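PDB 2DKN: 3-alpha-hydroxysteroid dehydrogenase from Pseudomonas sp., which catalyses the reversible NAD-dependent oxidation of the 3-alpha-hydroxyl group of steroids to the ketone, as a short-chain dehydrogenase with a Rossmann fold. Local coordinates for residues S114-V128 against Q146-A159. Sequence-based numbering, arbitrary orientation.
With NAI (1,4-dihydronicotinamide adenine dinucleotide), chain C.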
loop_
_atom_site.group_PDB
_atom_site.type_symbol
_atom_site.label_atom_id
_atom_site.label_comp_id
_atom_site.label_asym_id
_atom_site.label_seq_id
_atom_site.Cartn_x
_atom_site.Cartn_y
_atom_site.Cartn_z
ATOM N N SER A 114 -10.303 3.114 3.015
ATOM C CA SER A 114 -11.158 2.564 1.962
ATOM C C SER A 114 -10.776 3.136 0.616
ATOM O O SER A 114 -10.377 4.304 0.515
ATOM C CB SER A 114 -12.632 2.912 2.229
ATOM O OG SER A 114 -13.451 2.382 1.191
ATOM N N ILE A 115 -10.920 2.318 -0.429
ATOM C CA ILE A 115 -10.771 2.780 -1.787
ATOM C C ILE A 115 -11.822 3.872 -2.062
ATOM O O ILE A 115 -11.638 4.689 -2.955
ATOM C CB ILE A 115 -10.901 1.572 -2.778
ATOM C CG1 ILE A 115 -10.544 1.944 -4.204
ATOM C CG2 ILE A 115 -12.255 0.968 -2.718
ATOM C CD1 ILE A 115 -10.372 0.705 -5.080
ATOM N N ALA A 116 -12.891 3.911 -1.257
ATOM C CA ALA A 116 -13.912 4.960 -1.400
ATOM C C ALA A 116 -13.298 6.337 -1.213
ATOM O O ALA A 116 -13.815 7.318 -1.724
ATOM C CB ALA A 116 -15.074 4.750 -0.419
ATOM N N ALA A 117 -12.171 6.407 -0.498
ATOM C CA ALA A 117 -11.463 7.673 -0.334
ATOM C C ALA A 117 -11.085 8.334 -1.666
ATOM O O ALA A 117 -10.845 9.539 -1.712
ATOM C CB ALA A 117 -10.231 7.479 0.503
ATOM N N THR A 118 -10.987 7.533 -2.725
ATOM C CA THR A 118 -10.489 8.013 -4.009
ATOM C C THR A 118 -11.630 8.405 -4.949
ATOM O O THR A 118 -11.385 8.771 -6.108
ATOM C CB THR A 118 -9.653 6.927 -4.710
ATOM O OG1 THR A 118 -10.493 5.814 -5.037
ATOM C CG2 THR A 118 -8.543 6.433 -3.786
ATOM N N GLN A 119 -12.862 8.302 -4.459
ATOM C CA GLN A 119 -14.035 8.673 -5.246
ATOM C C GLN A 119 -13.876 10.081 -5.797
ATOM O O GLN A 119 -13.484 10.988 -5.074
ATOM C CB GLN A 119 -15.287 8.576 -4.376
ATOM C CG GLN A 119 -16.558 9.108 -5.024
ATOM C CD GLN A 119 -17.799 8.818 -4.184
ATOM O OE1 GLN A 119 -18.059 7.673 -3.804
ATOM N NE2 GLN A 119 -18.560 9.858 -3.886
ATOM N N PRO A 120 -14.174 10.287 -7.100
ATOM C CA PRO A 120 -14.018 11.650 -7.620
ATOM C C PRO A 120 -14.856 12.670 -6.856
ATOM O O PRO A 120 -16.015 12.400 -6.530
ATOM C CB PRO A 120 -14.497 11.537 -9.077
ATOM C CG PRO A 120 -14.271 10.090 -9.428
ATOM C CD PRO A 120 -14.598 9.334 -8.138
ATOM N N GLY A 121 -14.251 13.810 -6.544
ATOM C CA GLY A 121 -14.942 14.892 -5.845
ATOM C C GLY A 121 -14.937 14.772 -4.325
ATOM O O GLY A 121 -15.354 15.705 -3.631
ATOM N N ALA A 122 -14.475 13.635 -3.793
ATOM C CA ALA A 122 -14.485 13.436 -2.333
ATOM C C ALA A 122 -13.680 14.503 -1.613
ATOM O O ALA A 122 -14.058 14.977 -0.531
ATOM C CB ALA A 122 -13.978 12.032 -1.964
ATOM N N ALA A 123 -12.565 14.900 -2.223
ATOM C CA ALA A 123 -11.668 15.848 -1.587
ATOM C C ALA A 123 -12.336 17.199 -1.411
ATOM O O ALA A 123 -12.003 17.931 -0.489
ATOM C CB ALA A 123 -10.380 15.984 -2.391
ATOM N N GLU A 124 -13.283 17.539 -2.285
ATOM C CA GLU A 124 -13.896 18.866 -2.228
ATOM C C GLU A 124 -15.220 18.924 -1.488
ATOM O O GLU A 124 -15.832 19.976 -1.439
ATOM C CB GLU A 124 -14.019 19.565 -3.604
ATOM C CG GLU A 124 -13.975 18.688 -4.812
ATOM C CD GLU A 124 -12.593 18.158 -5.090
ATOM O OE1 GLU A 124 -12.506 17.055 -5.661
ATOM O OE2 GLU A 124 -11.598 18.833 -4.724
ATOM N N LEU A 125 -15.657 17.812 -0.908
ATOM C CA LEU A 125 -16.854 17.814 -0.071
ATOM C C LEU A 125 -16.652 18.726 1.143
ATOM O O LEU A 125 -15.651 18.609 1.844
ATOM C CB LEU A 125 -17.179 16.381 0.406
ATOM C CG LEU A 125 -17.611 15.352 -0.646
ATOM C CD1 LEU A 125 -17.515 13.914 -0.095
ATOM C CD2 LEU A 125 -19.025 15.651 -1.189
ATOM N N PRO A 126 -17.594 19.654 1.392
ATOM C CA PRO A 126 -17.433 20.549 2.548
ATOM C C PRO A 126 -17.183 19.829 3.874
ATOM O O PRO A 126 -16.388 20.294 4.696
ATOM C CB PRO A 126 -18.761 21.319 2.581
ATOM C CG PRO A 126 -19.149 21.383 1.105
ATOM C CD PRO A 126 -18.806 19.975 0.612
ATOM N N MET A 127 -17.840 18.694 4.072
ATOM C CA MET A 127 -17.709 17.971 5.336
ATOM C C MET A 127 -16.261 17.577 5.609
ATOM O O MET A 127 -15.855 17.482 6.773
ATOM C CB MET A 127 -18.619 16.753 5.358
ATOM C CG MET A 127 -18.276 15.747 4.288
ATOM S SD MET A 127 -19.222 14.214 4.481
ATOM C CE MET A 127 -20.505 14.477 3.261
ATOM N N VAL A 128 -15.481 17.357 4.548
ATOM C CA VAL A 128 -14.068 17.018 4.682
ATOM C C VAL A 128 -13.267 18.100 5.413
ATOM O O VAL A 128 -12.484 17.810 6.306
ATOM C CB VAL A 128 -13.430 16.695 3.303
ATOM C CG1 VAL A 128 -11.907 16.644 3.401
ATOM C CG2 VAL A 128 -13.993 15.387 2.810
ATOM N N GLN A 146 -25.494 17.247 3.077
ATOM C CA GLN A 146 -25.018 16.695 1.809
ATOM C C GLN A 146 -25.996 15.617 1.342
ATOM O O GLN A 146 -26.226 15.457 0.134
ATOM C CB GLN A 146 -23.595 16.155 1.937
ATOM C CG GLN A 146 -22.963 15.657 0.638
ATOM C CD GLN A 146 -22.542 16.765 -0.309
ATOM O OE1 GLN A 146 -21.684 17.592 0.012
ATOM N NE2 GLN A 146 -23.120 16.761 -1.506
ATOM N N GLY A 147 -26.616 14.950 2.321
ATOM C CA GLY A 147 -27.743 14.054 2.046
ATOM C C GLY A 147 -27.650 12.580 1.669
ATOM O O GLY A 147 -28.677 11.901 1.534
ATOM N N GLN A 148 -26.442 12.068 1.473
ATOM C CA GLN A 148 -26.320 10.691 1.012
ATOM C C GLN A 148 -25.207 9.968 1.731
ATOM O O GLN A 148 -24.085 10.455 1.772
ATOM C CB GLN A 148 -26.074 10.657 -0.486
ATOM C CG GLN A 148 -27.255 11.177 -1.296
ATOM C CD GLN A 148 -26.986 11.136 -2.769
ATOM O OE1 GLN A 148 -26.929 12.171 -3.439
ATOM N NE2 GLN A 148 -26.792 9.931 -3.292
ATOM N N THR A 149 -25.507 8.797 2.276
ATOM C CA THR A 149 -24.509 8.100 3.078
ATOM C C THR A 149 -23.236 7.772 2.297
ATOM O O THR A 149 -22.148 7.756 2.883
ATOM C CB THR A 149 -25.058 6.815 3.706
ATOM O OG1 THR A 149 -25.606 6.002 2.671
ATOM C CG2 THR A 149 -26.139 7.131 4.747
ATOM N N HIS A 150 -23.350 7.505 0.990
ATOM C CA HIS A 150 -22.143 7.187 0.226
ATOM C C HIS A 150 -21.154 8.350 0.170
ATOM O O HIS A 150 -19.953 8.128 0.046
ATOM C CB HIS A 150 -22.452 6.623 -1.173
ATOM C CG HIS A 150 -22.669 7.659 -2.235
ATOM N ND1 HIS A 150 -23.908 8.205 -2.502
ATOM C CD2 HIS A 150 -21.817 8.198 -3.146
ATOM C CE1 HIS A 150 -23.802 9.068 -3.501
ATOM N NE2 HIS A 150 -22.544 9.083 -3.909
ATOM N N LEU A 151 -21.670 9.575 0.223
ATOM C CA LEU A 151 -20.831 10.766 0.201
ATOM C C LEU A 151 -20.200 10.943 1.558
ATOM O O LEU A 151 -19.042 11.334 1.649
ATOM C CB LEU A 151 -21.619 12.016 -0.162
ATOM C CG LEU A 151 -22.097 11.956 -1.619
ATOM C CD1 LEU A 151 -23.085 13.083 -1.936
ATOM C CD2 LEU A 151 -20.924 11.981 -2.554
ATOM N N ALA A 152 -20.953 10.648 2.615
ATOM C CA ALA A 152 -20.371 10.668 3.956
ATOM C C ALA A 152 -19.320 9.568 4.107
ATOM O O ALA A 152 -18.319 9.755 4.807
ATOM C CB ALA A 152 -21.452 10.513 5.028
ATOM N N TYR A 153 -19.565 8.420 3.487
ATOM C CA TYR A 153 -18.588 7.335 3.508
ATOM C C TYR A 153 -17.272 7.707 2.803
ATOM O O TYR A 153 -16.179 7.610 3.387
ATOM C CB TYR A 153 -19.199 6.063 2.902
ATOM C CG TYR A 153 -18.303 4.863 3.043
ATOM C CD1 TYR A 153 -18.139 4.273 4.279
ATOM C CD2 TYR A 153 -17.632 4.301 1.947
ATOM C CE1 TYR A 153 -17.326 3.175 4.459
ATOM C CE2 TYR A 153 -16.793 3.162 2.131
ATOM C CZ TYR A 153 -16.648 2.633 3.398
ATOM O OH TYR A 153 -15.858 1.506 3.684
ATOM N N ALA A 154 -17.369 8.156 1.554
ATOM C CA ALA A 154 -16.193 8.606 0.817
ATOM C C ALA A 154 -15.531 9.787 1.513
ATOM O O ALA A 154 -14.315 9.830 1.617
ATOM C CB ALA A 154 -16.550 8.997 -0.618
ATOM N N GLY A 155 -16.332 10.738 1.993
ATOM C CA GLY A 155 -15.783 11.938 2.639
ATOM C C GLY A 155 -15.017 11.542 3.894
ATOM O O GLY A 155 -13.922 12.019 4.131
ATOM N N SER A 156 -15.598 10.658 4.698
ATOM C CA SER A 156 -14.985 10.328 5.983
ATOM C C SER A 156 -13.709 9.537 5.743
ATOM O O SER A 156 -12.722 9.724 6.446
ATOM C CB SER A 156 -15.958 9.575 6.894
ATOM O OG SER A 156 -16.388 8.342 6.319
ATOM N N LYS A 157 -13.728 8.669 4.736
ATOM C CA LYS A 157 -12.572 7.830 4.440
ATOM C C LYS A 157 -11.452 8.670 3.825
ATOM O O LYS A 157 -10.271 8.511 4.173
ATOM C CB LYS A 157 -12.974 6.637 3.547
ATOM C CG LYS A 157 -13.831 5.638 4.285
ATOM C CD LYS A 157 -13.084 5.011 5.466
ATOM C CE LYS A 157 -13.830 3.798 6.031
ATOM N NZ LYS A 157 -13.038 3.140 7.150
ATOM N N TYR A 158 -11.828 9.610 2.958
ATOM C CA TYR A 158 -10.871 10.572 2.436
ATOM C C TYR A 158 -10.223 11.364 3.578
ATOM O O TYR A 158 -8.999 11.422 3.688
ATOM C CB TYR A 158 -11.506 11.518 1.401
ATOM C CG TYR A 158 -10.535 12.588 0.949
ATOM C CD1 TYR A 158 -9.638 12.336 -0.086
ATOM C CD2 TYR A 158 -10.479 13.822 1.583
ATOM C CE1 TYR A 158 -8.721 13.296 -0.490
ATOM C CE2 TYR A 158 -9.549 14.793 1.195
ATOM C CZ TYR A 158 -8.672 14.515 0.163
ATOM O OH TYR A 158 -7.743 15.453 -0.257
ATOM N N ALA A 159 -11.052 11.982 4.411
ATOM C CA ALA A 159 -10.571 12.819 5.495
ATOM C C ALA A 159 -9.640 12.069 6.450
ATOM O O ALA A 159 -8.589 12.593 6.830
ATOM C CB ALA A 159 -11.752 13.454 6.261
HETATM P PA NAI C . -17.838 -5.194 9.862
HETATM O O1A NAI C . -19.162 -4.560 9.989
HETATM O O2A NAI C . -17.793 -6.669 9.730
HETATM O O5B NAI C . -16.927 -4.790 11.116
HETATM C C5B NAI C . -16.898 -3.477 11.594
HETATM C C4B NAI C . -16.916 -3.549 13.115
HETATM O O4B NAI C . -16.887 -2.201 13.545
HETATM C C3B NAI C . -18.184 -4.197 13.668
HETATM O O3B NAI C . -17.882 -5.148 14.671
HETATM C C2B NAI C . -18.883 -3.006 14.298
HETATM O O2B NAI C . -19.701 -3.328 15.402
HETATM C C1B NAI C . -17.720 -2.076 14.655
HETATM N N9A NAI C . -18.310 -0.740 14.821
HETATM C C8A NAI C . -19.082 -0.040 13.916
HETATM N N7A NAI C . -19.487 1.104 14.524
HETATM C C5A NAI C . -19.007 1.125 15.802
HETATM C C6A NAI C . -19.123 2.026 16.867
HETATM N N6A NAI C . -19.952 3.090 16.835
HETATM N N1A NAI C . -18.487 1.730 18.057
HETATM C C2A NAI C . -17.757 0.572 18.211
HETATM N N3A NAI C . -17.642 -0.321 17.169
HETATM C C4A NAI C . -18.272 -0.046 15.988
HETATM O O3 NAI C . -17.156 -4.443 8.620
HETATM P PN NAI C . -15.666 -4.627 8.033
HETATM O O1N NAI C . -14.844 -5.537 8.849
HETATM O O2N NAI C . -15.831 -4.935 6.601
HETATM O O5D NAI C . -15.139 -3.119 8.180
HETATM C C5D NAI C . -13.945 -2.821 8.888
HETATM C C4D NAI C . -13.409 -1.520 8.304
HETATM O O4D NAI C . -13.067 -1.761 6.944
HETATM C C3D NAI C . -14.435 -0.389 8.295
HETATM O O3D NAI C . -13.753 0.814 8.626
HETATM C C2D NAI C . -14.840 -0.301 6.825
HETATM O O2D NAI C . -15.198 1.006 6.471
HETATM C C1D NAI C . -13.549 -0.713 6.130
HETATM N N1N NAI C . -13.756 -1.178 4.732
HETATM C C2N NAI C . -14.534 -2.275 4.487
HETATM C C3N NAI C . -14.717 -2.708 3.184
HETATM C C7N NAI C . -15.525 -3.952 2.912
HETATM O O7N NAI C . -15.779 -4.222 1.577
HETATM N N7N NAI C . -15.957 -4.750 3.908
HETATM C C4N NAI C . -14.099 -2.029 2.116
HETATM C C5N NAI C . -13.268 -0.923 2.393
HETATM C C6N NAI C . -13.116 -0.514 3.710
HETATM O O HOH W 1 -20.417 17.953 2.567
#
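The 3-10 turn 115-118 lies against helix 149-166, with the CA atoms of Ala-117 and Tyr-158 4.1 Å apart, and Ala-122 and Val-128 come beside Gly-155 and Ala-159, respectively. Ala-154 CB packs against Ala-116 O at 3.4 Å. With CG anti to the backbone N (chi1 175°), the Tyr-158 ring reaches Ala-123, whose CA sits over one face, 3.8 Å from the centroid in a CH-pi contact; Val-128 CG1 and Ala-117 O meet the ring's edge. Replacing Tyr-158 by alanine removes the ring, and Ala-123, Val-128 and Phe-255 of the second subunit would probably lose their shared aromatic partner. Ser-114, Tyr-153 and Lys-157 match the catalytic Ser-Tyr-Lys set of short-chain dehydrogenases: Tyr-153 OH is 2.9 Å from NAI O2D, and Lys-157 NZ donates to NAI O3D at 2.8 Å. Ser-114 CB rests on Lys-157 CG, while Ser-114 OG accepts from Ala-116 N in an ST turn. Leu-125 CD1 lies 3.8 Å from Gly-155 CA, and Met-127 SD is equally close, 3.8 Å, to Ala-152 CA. At the far end, one water bridges Met-127 N and Gln-146 OE1.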